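Local structure of triacylglycerol lipase (Clostridium botulinum, 5AH1) at residues A[98-103]-A[428-433]; A[51-56]-A[435-440]; A[93-98]-A[264-269]; A[225-230]-A[329-334]. The protein probably hydrolyses ester bonds as a zinc-binding lipase-like esterase of the alpha/beta-hydrolase fold, with synthetic polyesters among its substrates. All coordinates share one frame; numbering follows the deposited sequence.

Contact 1: residues A[98-103]-A[428-433]; sequences KYWGGV and DIVGTF. With K (potassium ion), chain C.
The indole of Trp100 has Tyr99 on one face and meets Val430 across the contact. Tyr99 CD1 stands 3.6 Å above the Trp100 ring plane, displaced toward its rim, while Val430 CG1 comes in obliquely, 3.9 Å from Trp100 CZ3. The same methyl lies 4.3 Å from Tyr99 CE1, so one valine branch packs against both aromatic side chains. Val430 chi1 of -65° turns CG1 anti to its own carbonyl carbon and leaves CG2 against the carbonyl oxygen of Tyr99. On the second segment, Thr432 CG2 sits over the centre of the Phe433 ring, the peptide bond between these residues being cis.

Both segments belong to loops of an alpha/beta hydrolase that pack on His181, at the end of strand 176-181 beside the probable nucleophile elbow; Tyr99 OH hydrogen-bonds His181 ND1. Between the loops, Gly101 N donates a weak, bent bond of 2.8 Å to Val430 O (128° at the hydrogen). Gly431 has no side chain facing Gly101 O, which lets the CA atoms of Gly101 and Gly431 approach to 4.2 Å. A water joins Tyr99 O to Thr432 OG1, which is also hydrogen-bonded to Tyr97 OH. Farther along, Asp428 chelates potassium through OD1 at 2.6 Å and OD2 at 2.5 Å, with Asp425, Pro351 and three waters completing the site; OD1 accepts Phe433 N on its anti lone pair.

Contact 2: residues A[51-56]-A[435-440]; sequences DINKMP and NVKDWY
Asn435 ND2 donates a nearly straight bond to the carbonyl oxygen of Met55, 3.0 Å from ND2 to O with 175° at the hydrogen. The acceptor lies in the Asn435 amide plane, whereas the donor is tilted 32° from the Met55 carbonyl plane. A chi1 of -180° swings the Asn435 amide away from its own N toward the backbone that leaves helix 49-54, and its CB lies 3.4 Å from Ile52 O. Waters extend the grip. One accepts from ND2 and donates to Asn53 O; a second donates 2.7 Å bonds both to Asn435 OD1 and to Asn53 OD1; a third ties Asn435 N to Pro56 O. The straight ND2 bond and the water at OD1 together support the modelled amide orientation. Lys437, extended beyond CG, crosses Asn53 at about a right angle, and a water accepts from Lys437 NZ at 3.0 Å and from Asn53 ND2.

Apolar support is modest, with Ile52 CG2 resting 3.9 Å from Asn435 CA. The contact joins the C-terminal end of helix 49-54 to the N-terminal end of helix 437-448, for which Val436 is the N-cap residue, while Lys437 touches Leu106 of helix 106-112 and Ile52 packs on Val103.

Contact 3: residues A[93-98]-A[264-269]; sequences ELLGYK and SSIYDL
Ile266 points its side chain at the other segment and is met by Leu95 at about a right angle. Its chi1 of 64° places CG1 between the backbone N and the carbonyl carbon. CG2 and CD1 are the atoms that meet the leucine: CG2 lies 3.9 Å from Leu95 CG, and CD1, the end of the longer branch, is 4.1 Å from Leu95 CD1. At Leu94, CB leads away but the end of the side chain comes nearer: chi2 of -174° extends CD1 and leaves CD2, the branch turned off that line, 3.9 Å from Tyr267 CB and oblique to the tyrosine ring. Leu253 of helix 242-257 touches both residues.

Positive phi values at Leu94, Leu95 and Gly96 curl the first segment tightly, and Tyr97 N closes the turn on Leu94 O. At the start of this curl Leu94 N donates to Ile266 O, 2.8 Å away, in the carbonyl plane. Glu93 stretches along the second segment: OE2 takes Asp268 N at 2.9 Å, but weakly (129° at the hydrogen). OE1 forms a salt bridge to Lys270 and is held by Gly90 N within its own loop, linking the two loops.

In this alpha/beta hydrolase, 93-98 lies well along the connection after strand 80-83, whose beginning usually contributes to the oxyanion hole in this fold, and is pinned to the linker between helices 242-257 and 284-292.

Contact 4: residues A[225-230]-A[329-334]; sequences STISTP and FSWTTQ
Two parallel strands, 225-227 and 329-331, meet through a regular ladder, their axes 4.6 Å apart and 9° from parallel. Thr226 supplies both bonds of its rung: its N donates to Phe329 O at 2.9 Å, and its O accepts Trp331 N at 2.8 Å. The ladder continues past the first strand, Ser228 N giving a 3.0 Å bond to Trp331 O. Beside these, CA of Ser225 makes a CA-H...O contact with Phe329 O.

Ile227 and Trp331 point the same way and lie side by side, Ile227 CG1 being 4.0 Å from Trp331 CD1. The carbonyl oxygen of Thr226 lies at the edge of the indole, near its plane. Beyond the strands, chi1 of -46° puts Ser228 OG beside its backbone N, where it donates to Thr333 OG1 at 2.7 Å. Ser228 itself has positive phi (60°), which turns the chain out of the strand, while Thr333 OG1 is also bonded to Asp384. A water fills the resulting corner with three hydrogen bonds: it donates to Trp331 O and accepts from Thr226 OG1 and Thr229 N.

The next shell holds the indole and the Ser225 hydroxyl. Tyr443 OH is hydrogen-bonded to both Trp331 NE1 and Ser225 OG, and Trp439 meets Trp331 edge to face; both partners come from helix 437-448. On the other side of strand 221-227, backbone bonds run from Ile227 to Gly180 and Ser182 of the probable nucleophile elbow. Strand 221-227 is the middle one, with 327-331 beside it, of the seven-stranded parallel sheet characteristic of the alpha/beta-hydrolase fold, and the loop after 221-227 passes near that elbow.

Contact 4 lies in the parallel sheet, about 9 Å from the chain centre, and the others lie farther out in loops and helix ends. Contact 1 is the hub: its centre is about 10 Å from that of contact 2 and about 15 Å from those of contacts 3 and 4, and it touches all three. Ile429 packs on Ser228, Ile429 O is hydrogen-bonded to Tyr440 OH, and Thr432 OG1 to Tyr97 OH; contacts 1 and 3 share Lys98. Along the chain, the loop of contact 2 encloses the rest, and contact 3 crosses both contact 1 and contact 4. Helix 437-448 joins contact 2 to the sheet. Contacts 1 and 4 thus lie by the probable nucleophile elbow, with 2 and 3 tied in from farther out.

Contact 1: residues A[98-103]-A[428-433]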
loop_
_atom_site.group_PDB
_atom_site.type_symbol
_atom_site.label_atom_id
_atom_site.label_comp_id
_atom_site.label_asym_id
_atom_site.label_seq_id
_atom_site.Cartn_x
_atom_site.Cartn_y
_atom_site.Cartn_z
ATOM N N LYS A 98 6.146 5.495 -13.185
ATOM C CA LYS A 98 6.471 4.801 -11.935
ATOM C C LYS A 98 5.405 4.967 -10.858
ATOM O O LYS A 98 4.878 6.061 -10.658
ATOM C CB LYS A 98 7.811 5.312 -11.379
ATOM C CG LYS A 98 8.992 5.012 -12.279
ATOM C CD LYS A 98 9.410 3.538 -12.223
ATOM C CE LYS A 98 10.526 3.217 -13.225
ATOM N NZ LYS A 98 10.026 3.219 -14.618
ATOM N N TYR A 99 5.112 3.893 -10.136
ATOM C CA TYR A 99 4.259 4.011 -8.965
ATOM C C TYR A 99 4.897 5.016 -7.996
ATOM O O TYR A 99 4.231 5.906 -7.461
ATOM C CB TYR A 99 4.071 2.670 -8.274
ATOM C CG TYR A 99 3.043 2.714 -7.164
ATOM C CD1 TYR A 99 3.399 3.077 -5.871
ATOM C CD2 TYR A 99 1.716 2.397 -7.407
ATOM C CE1 TYR A 99 2.463 3.098 -4.845
ATOM C CE2 TYR A 99 0.781 2.427 -6.410
ATOM C CZ TYR A 99 1.147 2.785 -5.128
ATOM O OH TYR A 99 0.183 2.763 -4.138
ATOM N N TRP A 100 6.201 4.854 -7.787
ATOM C CA TRP A 100 6.935 5.686 -6.858
ATOM C C TRP A 100 7.547 6.874 -7.586
ATOM O O TRP A 100 8.699 6.835 -8.022
ATOM C CB TRP A 100 7.995 4.854 -6.136
ATOM C CG TRP A 100 7.368 3.836 -5.208
ATOM C CD1 TRP A 100 7.132 2.511 -5.478
ATOM C CD2 TRP A 100 6.866 4.067 -3.882
ATOM N NE1 TRP A 100 6.531 1.908 -4.393
ATOM C CE2 TRP A 100 6.355 2.845 -3.402
ATOM C CE3 TRP A 100 6.814 5.192 -3.054
ATOM C CZ2 TRP A 100 5.815 2.717 -2.131
ATOM C CZ3 TRP A 100 6.295 5.064 -1.787
ATOM C CH2 TRP A 100 5.788 3.842 -1.340
ATOM N N GLY A 101 6.733 7.916 -7.733
ATOM C CA GLY A 101 7.161 9.205 -8.242
ATOM C C GLY A 101 6.545 9.604 -9.566
ATOM O O GLY A 101 6.641 10.753 -9.979
ATOM N N GLY A 102 5.931 8.656 -10.268
ATOM C CA GLY A 102 5.321 8.974 -11.546
ATOM C C GLY A 102 6.333 9.223 -12.645
ATOM O O GLY A 102 7.034 8.303 -13.075
ATOM N N VAL A 103 6.408 10.473 -13.099
ATOM C CA VAL A 103 7.425 10.879 -14.070
ATOM C C VAL A 103 8.753 11.210 -13.408
ATOM O O VAL A 103 9.740 11.469 -14.103
ATOM C CB VAL A 103 6.972 12.081 -14.909
ATOM C CG1 VAL A 103 5.756 11.707 -15.739
ATOM C CG2 VAL A 103 6.699 13.302 -14.037
ATOM N N ASP A 428 -1.066 11.873 -4.621
ATOM C CA ASP A 428 -0.112 12.988 -4.609
ATOM C C ASP A 428 1.163 12.632 -3.856
ATOM O O ASP A 428 2.259 13.082 -4.219
ATOM C CB ASP A 428 -0.703 14.205 -3.903
ATOM C CG ASP A 428 -1.813 14.893 -4.689
ATOM O OD1 ASP A 428 -1.884 14.728 -5.932
ATOM O OD2 ASP A 428 -2.622 15.613 -4.052
ATOM N N ILE A 429 1.031 11.871 -2.774
ATOM C CA ILE A 429 2.174 11.571 -1.914
ATOM C C ILE A 429 3.185 10.632 -2.572
ATOM O O ILE A 429 4.324 10.535 -2.115
ATOM C CB ILE A 429 1.710 11.028 -0.523
ATOM C CG1 ILE A 429 2.873 10.907 0.481
ATOM C CG2 ILE A 429 0.951 9.689 -0.688
ATOM C CD1 ILE A 429 3.644 12.206 0.731
ATOM N N VAL A 430 2.776 9.934 -3.635
ATOM C CA VAL A 430 3.724 9.161 -4.440
ATOM C C VAL A 430 3.995 9.842 -5.796
ATOM O O VAL A 430 4.498 9.204 -6.732
ATOM C CB VAL A 430 3.292 7.677 -4.623
ATOM C CG1 VAL A 430 3.289 6.972 -3.292
ATOM C CG2 VAL A 430 1.920 7.549 -5.287
ATOM N N GLY A 431 3.719 11.143 -5.885
ATOM C CA GLY A 431 4.146 11.926 -7.041
ATOM C C GLY A 431 3.130 12.078 -8.154
ATOM O O GLY A 431 3.425 12.668 -9.194
ATOM N N THR A 432 1.926 11.562 -7.930
ATOM C CA THR A 432 0.839 11.599 -8.899
ATOM C C THR A 432 -0.348 12.365 -8.275
ATOM O O THR A 432 -1.323 11.758 -7.818
ATOM C CB THR A 432 0.457 10.156 -9.281
ATOM O OG1 THR A 432 1.594 9.528 -9.896
ATOM C CG2 THR A 432 -0.713 10.110 -10.257
ATOM N N PHE A 433 -0.292 13.700 -8.240
ATOM C CA PHE A 433 0.732 14.537 -8.870
ATOM C C PHE A 433 1.303 15.489 -7.828
ATOM O O PHE A 433 0.574 16.267 -7.219
ATOM C CB PHE A 433 0.103 15.318 -10.024
ATOM C CG PHE A 433 -0.478 14.434 -11.090
ATOM C CD1 PHE A 433 0.354 13.746 -11.965
ATOM C CD2 PHE A 433 -1.846 14.272 -11.207
ATOM C CE1 PHE A 433 -0.168 12.919 -12.936
ATOM C CE2 PHE A 433 -2.373 13.453 -12.184
ATOM C CZ PHE A 433 -1.526 12.770 -13.046
HETATM K K K C . -3.993 16.196 -6.021
HETATM O O HOH W 1 2.549 7.065 -9.197
HETATM O O HOH W 2 3.882 12.093 -11.965
HETATM O O HOH W 3 -1.963 17.505 -6.861
HETATM O O HOH W 4 -5.300 17.821 -7.282
HETATM O O HOH W 5 -4.071 15.250 -8.263
#

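Contact 2: residues A[51-56]-A[435-440]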
loop_
_atom_site.group_PDB
_atom_site.type_symbol
_atom_site.label_atom_id
_atom_site.label_comp_id
_atom_site.label_asym_id
_atom_site.label_seq_id
_atom_site.Cartn_x
_atom_site.Cartn_y
_atom_site.Cartn_z
ATOM N N ASP A 51 7.675 19.906 -15.284
ATOM C CA ASP A 51 6.528 20.581 -14.673
ATOM C C ASP A 51 6.247 20.102 -13.249
ATOM O O ASP A 51 5.836 20.898 -12.403
ATOM C CB ASP A 51 5.277 20.446 -15.550
ATOM C CG ASP A 51 5.298 21.397 -16.746
ATOM O OD1 ASP A 51 6.182 22.280 -16.798
ATOM O OD2 ASP A 51 4.426 21.275 -17.628
ATOM N N ILE A 52 6.467 18.821 -12.967
ATOM C CA ILE A 52 6.385 18.362 -11.586
ATOM C C ILE A 52 7.399 19.143 -10.745
ATOM O O ILE A 52 7.077 19.602 -9.653
ATOM C CB ILE A 52 6.642 16.844 -11.444
ATOM C CG1 ILE A 52 5.499 16.035 -12.072
ATOM C CG2 ILE A 52 6.846 16.460 -9.971
ATOM C CD1 ILE A 52 4.157 16.087 -11.330
ATOM N N ASN A 53 8.614 19.321 -11.267
ATOM C CA ASN A 53 9.679 19.995 -10.519
ATOM C C ASN A 53 9.381 21.470 -10.237
ATOM O O ASN A 53 9.991 22.072 -9.353
ATOM C CB ASN A 53 11.026 19.855 -11.240
ATOM C CG ASN A 53 11.564 18.432 -11.220
ATOM O OD1 ASN A 53 11.251 17.647 -10.325
ATOM N ND2 ASN A 53 12.385 18.101 -12.205
ATOM N N LYS A 54 8.441 22.041 -10.987
ATOM C CA LYS A 54 7.998 23.418 -10.768
ATOM C C LYS A 54 6.971 23.541 -9.640
ATOM O O LYS A 54 6.760 24.628 -9.106
ATOM C CB LYS A 54 7.418 24.006 -12.056
ATOM C CG LYS A 54 8.456 24.270 -13.133
ATOM C CD LYS A 54 7.830 24.872 -14.386
ATOM C CE LYS A 54 8.850 24.995 -15.499
ATOM N NZ LYS A 54 8.255 25.572 -16.728
ATOM N N MET A 55 6.332 22.431 -9.279
ATOM C CA MET A 55 5.360 22.438 -8.192
ATOM C C MET A 55 6.074 22.638 -6.850
ATOM O O MET A 55 7.261 22.339 -6.725
ATOM C CB MET A 55 4.560 21.126 -8.178
ATOM C CG MET A 55 3.855 20.814 -9.482
ATOM S SD MET A 55 2.924 19.268 -9.427
ATOM C CE MET A 55 1.562 19.727 -8.373
ATOM N N PRO A 56 5.362 23.164 -5.842
ATOM C CA PRO A 56 6.000 23.382 -4.538
ATOM C C PRO A 56 6.449 22.063 -3.928
ATOM O O PRO A 56 5.662 21.126 -3.877
ATOM C CB PRO A 56 4.881 23.997 -3.691
ATOM C CG PRO A 56 3.887 24.518 -4.671
ATOM C CD PRO A 56 3.962 23.620 -5.853
ATOM N N ASN A 435 5.431 17.220 -6.276
ATOM C CA ASN A 435 6.875 17.277 -6.174
ATOM C C ASN A 435 7.259 16.780 -4.793
ATOM O O ASN A 435 7.112 17.508 -3.809
ATOM C CB ASN A 435 7.312 18.725 -6.391
ATOM C CG ASN A 435 8.813 18.920 -6.313
ATOM O OD1 ASN A 435 9.579 17.972 -6.133
ATOM N ND2 ASN A 435 9.242 20.166 -6.465
ATOM N N VAL A 436 7.701 15.524 -4.714
ATOM C CA VAL A 436 7.911 14.850 -3.429
ATOM C C VAL A 436 9.317 14.278 -3.224
ATOM O O VAL A 436 9.590 13.685 -2.178
ATOM C CB VAL A 436 6.873 13.715 -3.226
ATOM C CG1 VAL A 436 5.463 14.289 -3.188
ATOM C CG2 VAL A 436 6.992 12.623 -4.295
ATOM N N LYS A 437 10.223 14.469 -4.184
ATOM C CA LYS A 437 11.500 13.757 -4.119
ATOM C C LYS A 437 12.316 14.168 -2.890
ATOM O O LYS A 437 12.926 13.327 -2.225
ATOM C CB LYS A 437 12.300 13.902 -5.418
ATOM C CG LYS A 437 12.772 15.304 -5.729
ATOM C CD LYS A 437 13.391 15.361 -7.119
ATOM C CE LYS A 437 13.852 16.766 -7.467
ATOM N NZ LYS A 437 14.399 16.856 -8.854
ATOM N N ASP A 438 12.313 15.451 -2.559
ATOM C CA ASP A 438 13.073 15.912 -1.396
ATOM C C ASP A 438 12.520 15.345 -0.092
ATOM O O ASP A 438 13.268 15.016 0.821
ATOM C CB ASP A 438 13.110 17.438 -1.359
ATOM C CG ASP A 438 13.936 18.015 -2.490
ATOM O OD1 ASP A 438 15.092 17.571 -2.654
ATOM O OD2 ASP A 438 13.425 18.889 -3.223
ATOM N N TRP A 439 11.203 15.202 -0.018
ATOM C CA TRP A 439 10.570 14.597 1.146
ATOM C C TRP A 439 11.096 13.179 1.349
ATOM O O TRP A 439 11.493 12.799 2.466
ATOM C CB TRP A 439 9.054 14.611 0.975
ATOM C CG TRP A 439 8.248 14.190 2.195
ATOM C CD1 TRP A 439 7.611 15.011 3.070
ATOM C CD2 TRP A 439 7.944 12.845 2.618
ATOM N NE1 TRP A 439 6.959 14.278 4.031
ATOM C CE2 TRP A 439 7.148 12.946 3.778
ATOM C CE3 TRP A 439 8.272 11.574 2.137
ATOM C CZ2 TRP A 439 6.693 11.826 4.473
ATOM C CZ3 TRP A 439 7.817 10.467 2.825
ATOM C CH2 TRP A 439 7.035 10.597 3.982
ATOM N N TYR A 440 11.121 12.395 0.273
ATOM C CA TYR A 440 11.612 11.029 0.370
ATOM C C TYR A 440 13.104 10.950 0.698
ATOM O O TYR A 440 13.521 10.086 1.470
ATOM C CB TYR A 440 11.289 10.242 -0.902
ATOM C CG TYR A 440 9.854 9.798 -0.942
ATOM C CD1 TYR A 440 8.866 10.607 -1.479
ATOM C CD2 TYR A 440 9.480 8.583 -0.386
ATOM C CE1 TYR A 440 7.548 10.207 -1.484
ATOM C CE2 TYR A 440 8.162 8.171 -0.394
ATOM C CZ TYR A 440 7.207 8.995 -0.935
ATOM O OH TYR A 440 5.896 8.577 -0.926
HETATM O O HOH W 6 10.317 16.273 -8.147
HETATM O O HOH W 7 13.169 15.292 -11.102
HETATM O O HOH W 8 12.124 20.667 -7.532
HETATM O O HOH W 9 3.962 19.407 -5.190
#

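Contact 3: residues A[93-98]-A[264-269]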
loop_
_atom_site.group_PDB
_atom_site.type_symbol
_atom_site.label_atom_id
_atom_site.label_comp_id
_atom_site.label_asym_id
_atom_site.label_seq_id
_atom_site.Cartn_x
_atom_site.Cartn_y
_atom_site.Cartn_z
ATOM N N GLU A 93 6.446 -1.826 -16.116
ATOM C CA GLU A 93 5.067 -1.719 -16.582
ATOM C C GLU A 93 4.672 -0.259 -16.785
ATOM O O GLU A 93 5.380 0.647 -16.352
ATOM C CB GLU A 93 4.122 -2.419 -15.586
ATOM C CG GLU A 93 4.453 -3.908 -15.419
ATOM C CD GLU A 93 3.499 -4.669 -14.527
ATOM O OE1 GLU A 93 3.677 -4.658 -13.295
ATOM O OE2 GLU A 93 2.596 -5.339 -15.058
ATOM N N LEU A 94 3.563 -0.057 -17.491
ATOM C CA LEU A 94 2.982 1.270 -17.731
ATOM C C LEU A 94 3.902 2.194 -18.517
ATOM O O LEU A 94 3.854 3.415 -18.351
ATOM C CB LEU A 94 2.561 1.946 -16.417
ATOM C CG LEU A 94 1.608 1.158 -15.519
ATOM C CD1 LEU A 94 1.170 2.033 -14.348
ATOM C CD2 LEU A 94 0.402 0.634 -16.309
ATOM N N LEU A 95 4.715 1.602 -19.389
ATOM C CA LEU A 95 5.578 2.357 -20.292
ATOM C C LEU A 95 6.433 3.355 -19.533
ATOM O O LEU A 95 6.689 4.464 -20.004
ATOM C CB LEU A 95 4.739 3.051 -21.369
ATOM C CG LEU A 95 4.012 2.059 -22.281
ATOM C CD1 LEU A 95 3.074 2.768 -23.217
ATOM C CD2 LEU A 95 4.988 1.210 -23.071
ATOM N N GLY A 96 6.902 2.944 -18.363
ATOM C CA GLY A 96 7.869 3.737 -17.627
ATOM C C GLY A 96 7.290 4.668 -16.580
ATOM O O GLY A 96 8.056 5.260 -15.818
ATOM N N TYR A 97 5.969 4.828 -16.536
ATOM C CA TYR A 97 5.374 5.642 -15.488
ATOM C C TYR A 97 5.506 4.885 -14.180
ATOM O O TYR A 97 5.033 3.758 -14.080
ATOM C CB TYR A 97 3.897 5.916 -15.769
ATOM C CG TYR A 97 3.335 7.008 -14.888
ATOM C CD1 TYR A 97 3.411 8.336 -15.271
ATOM C CD2 TYR A 97 2.750 6.714 -13.663
ATOM C CE1 TYR A 97 2.917 9.337 -14.462
ATOM C CE2 TYR A 97 2.266 7.715 -12.850
ATOM C CZ TYR A 97 2.342 9.023 -13.258
ATOM O OH TYR A 97 1.870 10.036 -12.457
ATOM N N LYS A 98 6.146 5.495 -13.185
ATOM C CA LYS A 98 6.471 4.801 -11.935
ATOM C C LYS A 98 5.405 4.967 -10.858
ATOM O O LYS A 98 4.878 6.061 -10.658
ATOM C CB LYS A 98 7.811 5.312 -11.379
ATOM C CG LYS A 98 8.992 5.012 -12.279
ATOM C CD LYS A 98 9.410 3.538 -12.223
ATOM C CE LYS A 98 10.526 3.217 -13.225
ATOM N NZ LYS A 98 10.026 3.219 -14.618
ATOM N N SER A 264 -3.977 -1.741 -23.715
ATOM C CA SER A 264 -2.779 -2.296 -24.337
ATOM C C SER A 264 -2.037 -3.134 -23.312
ATOM O O SER A 264 -2.259 -3.008 -22.106
ATOM C CB SER A 264 -1.878 -1.196 -24.893
ATOM O OG SER A 264 -1.277 -0.460 -23.857
ATOM N N SER A 265 -1.154 -3.999 -23.795
ATOM C CA SER A 265 -0.469 -4.960 -22.936
ATOM C C SER A 265 0.711 -4.325 -22.228
ATOM O O SER A 265 1.859 -4.615 -22.539
ATOM C CB SER A 265 0.004 -6.161 -23.755
ATOM O OG SER A 265 -1.088 -6.754 -24.411
ATOM N N ILE A 266 0.420 -3.461 -21.262
ATOM C CA ILE A 266 1.462 -2.743 -20.540
ATOM C C ILE A 266 1.300 -2.910 -19.028
ATOM O O ILE A 266 1.945 -2.211 -18.252
ATOM C CB ILE A 266 1.515 -1.252 -20.959
ATOM C CG1 ILE A 266 0.226 -0.513 -20.584
ATOM C CG2 ILE A 266 1.803 -1.154 -22.452
ATOM C CD1 ILE A 266 0.254 0.989 -20.894
ATOM N N TYR A 267 0.448 -3.844 -18.609
ATOM C CA TYR A 267 0.340 -4.211 -17.200
ATOM C C TYR A 267 -0.265 -5.606 -17.061
ATOM O O TYR A 267 -0.970 -6.080 -17.938
ATOM C CB TYR A 267 -0.464 -3.171 -16.401
ATOM C CG TYR A 267 -1.867 -2.960 -16.886
ATOM C CD1 TYR A 267 -2.135 -2.090 -17.938
ATOM C CD2 TYR A 267 -2.926 -3.643 -16.318
ATOM C CE1 TYR A 267 -3.417 -1.897 -18.397
ATOM C CE2 TYR A 267 -4.208 -3.457 -16.763
ATOM C CZ TYR A 267 -4.455 -2.595 -17.810
ATOM O OH TYR A 267 -5.752 -2.441 -18.235
ATOM N N ASP A 268 0.037 -6.247 -15.941
ATOM C CA ASP A 268 -0.300 -7.644 -15.672
ATOM C C ASP A 268 -0.931 -7.653 -14.284
ATOM O O ASP A 268 -0.381 -7.074 -13.348
ATOM C CB ASP A 268 1.015 -8.442 -15.726
ATOM C CG ASP A 268 0.876 -9.931 -15.389
ATOM O OD1 ASP A 268 -0.202 -10.416 -14.982
ATOM O OD2 ASP A 268 1.911 -10.631 -15.544
ATOM N N LEU A 269 -2.107 -8.253 -14.153
ATOM C CA LEU A 269 -2.806 -8.305 -12.859
ATOM C C LEU A 269 -2.283 -9.409 -11.941
ATOM O O LEU A 269 -2.631 -9.447 -10.764
ATOM C CB LEU A 269 -4.309 -8.457 -13.045
ATOM C CG LEU A 269 -4.960 -7.333 -13.845
ATOM C CD1 LEU A 269 -6.410 -7.672 -14.142
ATOM C CD2 LEU A 269 -4.848 -5.998 -13.120
#

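Contact 4: residues A[225-230]-A[329-334]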
loop_
_atom_site.group_PDB
_atom_site.type_symbol
_atom_site.label_atom_id
_atom_site.label_comp_id
_atom_site.label_asym_id
_atom_site.label_seq_id
_atom_site.Cartn_x
_atom_site.Cartn_y
_atom_site.Cartn_z
ATOM N N SER A 225 7.213 1.522 7.553
ATOM C CA SER A 225 6.587 2.824 7.381
ATOM C C SER A 225 5.384 2.672 6.472
ATOM O O SER A 225 5.528 2.202 5.337
ATOM C CB SER A 225 7.554 3.821 6.752
ATOM O OG SER A 225 8.646 4.113 7.594
ATOM N N THR A 226 4.210 3.054 6.979
ATOM C CA THR A 226 2.984 3.057 6.180
ATOM C C THR A 226 2.649 4.491 5.797
ATOM O O THR A 226 2.820 5.411 6.591
ATOM C CB THR A 226 1.792 2.355 6.900
ATOM O OG1 THR A 226 1.283 3.156 7.976
ATOM C CG2 THR A 226 2.196 1.002 7.425
ATOM N N ILE A 227 2.223 4.671 4.547
ATOM C CA ILE A 227 1.885 5.974 3.994
ATOM C C ILE A 227 0.518 5.829 3.329
ATOM O O ILE A 227 0.360 5.052 2.396
ATOM C CB ILE A 227 2.937 6.454 2.963
ATOM C CG1 ILE A 227 4.346 6.480 3.558
ATOM C CG2 ILE A 227 2.538 7.826 2.425
ATOM C CD1 ILE A 227 5.413 6.892 2.533
ATOM N N SER A 228 -0.461 6.571 3.831
ATOM C CA SER A 228 -1.824 6.530 3.289
ATOM C C SER A 228 -2.443 5.136 3.374
ATOM O O SER A 228 -3.247 4.732 2.526
ATOM C CB SER A 228 -1.844 6.991 1.830
ATOM O OG SER A 228 -1.085 8.174 1.629
ATOM N N THR A 229 -2.073 4.394 4.404
ATOM C CA THR A 229 -2.432 2.981 4.478
ATOM C C THR A 229 -3.766 2.762 5.205
ATOM O O THR A 229 -3.997 3.350 6.265
ATOM C CB THR A 229 -1.324 2.185 5.186
ATOM O OG1 THR A 229 -0.165 2.199 4.356
ATOM C CG2 THR A 229 -1.716 0.727 5.475
ATOM N N PRO A 230 -4.632 1.902 4.644
ATOM C CA PRO A 230 -5.865 1.517 5.346
ATOM C C PRO A 230 -5.573 0.511 6.461
ATOM O O PRO A 230 -5.902 -0.665 6.375
ATOM C CB PRO A 230 -6.704 0.895 4.240
ATOM C CG PRO A 230 -5.686 0.278 3.321
ATOM C CD PRO A 230 -4.523 1.246 3.326
ATOM N N PHE A 329 6.301 3.485 11.710
ATOM C CA PHE A 329 5.927 4.862 11.409
ATOM C C PHE A 329 4.696 4.859 10.559
ATOM O O PHE A 329 4.610 4.089 9.623
ATOM C CB PHE A 329 7.066 5.571 10.659
ATOM C CG PHE A 329 8.333 5.631 11.450
ATOM C CD1 PHE A 329 8.545 6.651 12.379
ATOM C CD2 PHE A 329 9.296 4.649 11.305
ATOM C CE1 PHE A 329 9.696 6.699 13.127
ATOM C CE2 PHE A 329 10.440 4.686 12.057
ATOM C CZ PHE A 329 10.644 5.701 12.975
ATOM N N SER A 330 3.794 5.780 10.832
ATOM C CA SER A 330 2.614 5.955 9.989
ATOM C C SER A 330 2.457 7.401 9.562
ATOM O O SER A 330 2.637 8.332 10.360
ATOM C CB SER A 330 1.354 5.512 10.718
ATOM O OG SER A 330 1.243 6.230 11.930
ATOM N N TRP A 331 2.125 7.564 8.285
ATOM C CA TRP A 331 1.857 8.843 7.652
ATOM C C TRP A 331 0.435 8.850 7.112
ATOM O O TRP A 331 0.014 7.905 6.428
ATOM C CB TRP A 331 2.852 9.068 6.521
ATOM C CG TRP A 331 4.262 9.137 6.999
ATOM C CD1 TRP A 331 5.131 8.102 7.142
ATOM C CD2 TRP A 331 4.957 10.314 7.435
ATOM N NE1 TRP A 331 6.331 8.562 7.631
ATOM C CE2 TRP A 331 6.255 9.918 7.813
ATOM C CE3 TRP A 331 4.603 11.664 7.541
ATOM C CZ2 TRP A 331 7.209 10.828 8.280
ATOM C CZ3 TRP A 331 5.535 12.558 8.004
ATOM C CH2 TRP A 331 6.833 12.144 8.360
ATOM N N THR A 332 -0.287 9.919 7.449
ATOM C CA THR A 332 -1.689 10.119 7.100
ATOM C C THR A 332 -1.795 11.265 6.094
ATOM O O THR A 332 -1.245 12.352 6.331
ATOM C CB THR A 332 -2.509 10.487 8.363
ATOM O OG1 THR A 332 -2.458 9.400 9.300
ATOM C CG2 THR A 332 -3.962 10.791 8.004
ATOM N N THR A 333 -2.463 11.000 4.976
ATOM C CA THR A 333 -2.797 12.021 3.997
ATOM C C THR A 333 -4.255 12.423 4.153
ATOM O O THR A 333 -5.107 11.583 4.472
ATOM C CB THR A 333 -2.522 11.520 2.558
ATOM O OG1 THR A 333 -2.825 10.118 2.457
ATOM C CG2 THR A 333 -1.065 11.717 2.188
ATOM N N GLN A 334 -4.543 13.697 3.896
ATOM C CA GLN A 334 -5.907 14.228 3.944
ATOM C C GLN A 334 -6.091 15.245 2.832
ATOM O O GLN A 334 -5.203 16.063 2.607
ATOM C CB GLN A 334 -6.181 14.896 5.291
ATOM C CG GLN A 334 -7.551 15.566 5.336
ATOM C CD GLN A 334 -7.897 16.140 6.679
ATOM O OE1 GLN A 334 -7.181 15.958 7.666
ATOM N NE2 GLN A 334 -9.022 16.835 6.730
HETATM O O HOH W 10 -0.456 5.164 6.943
#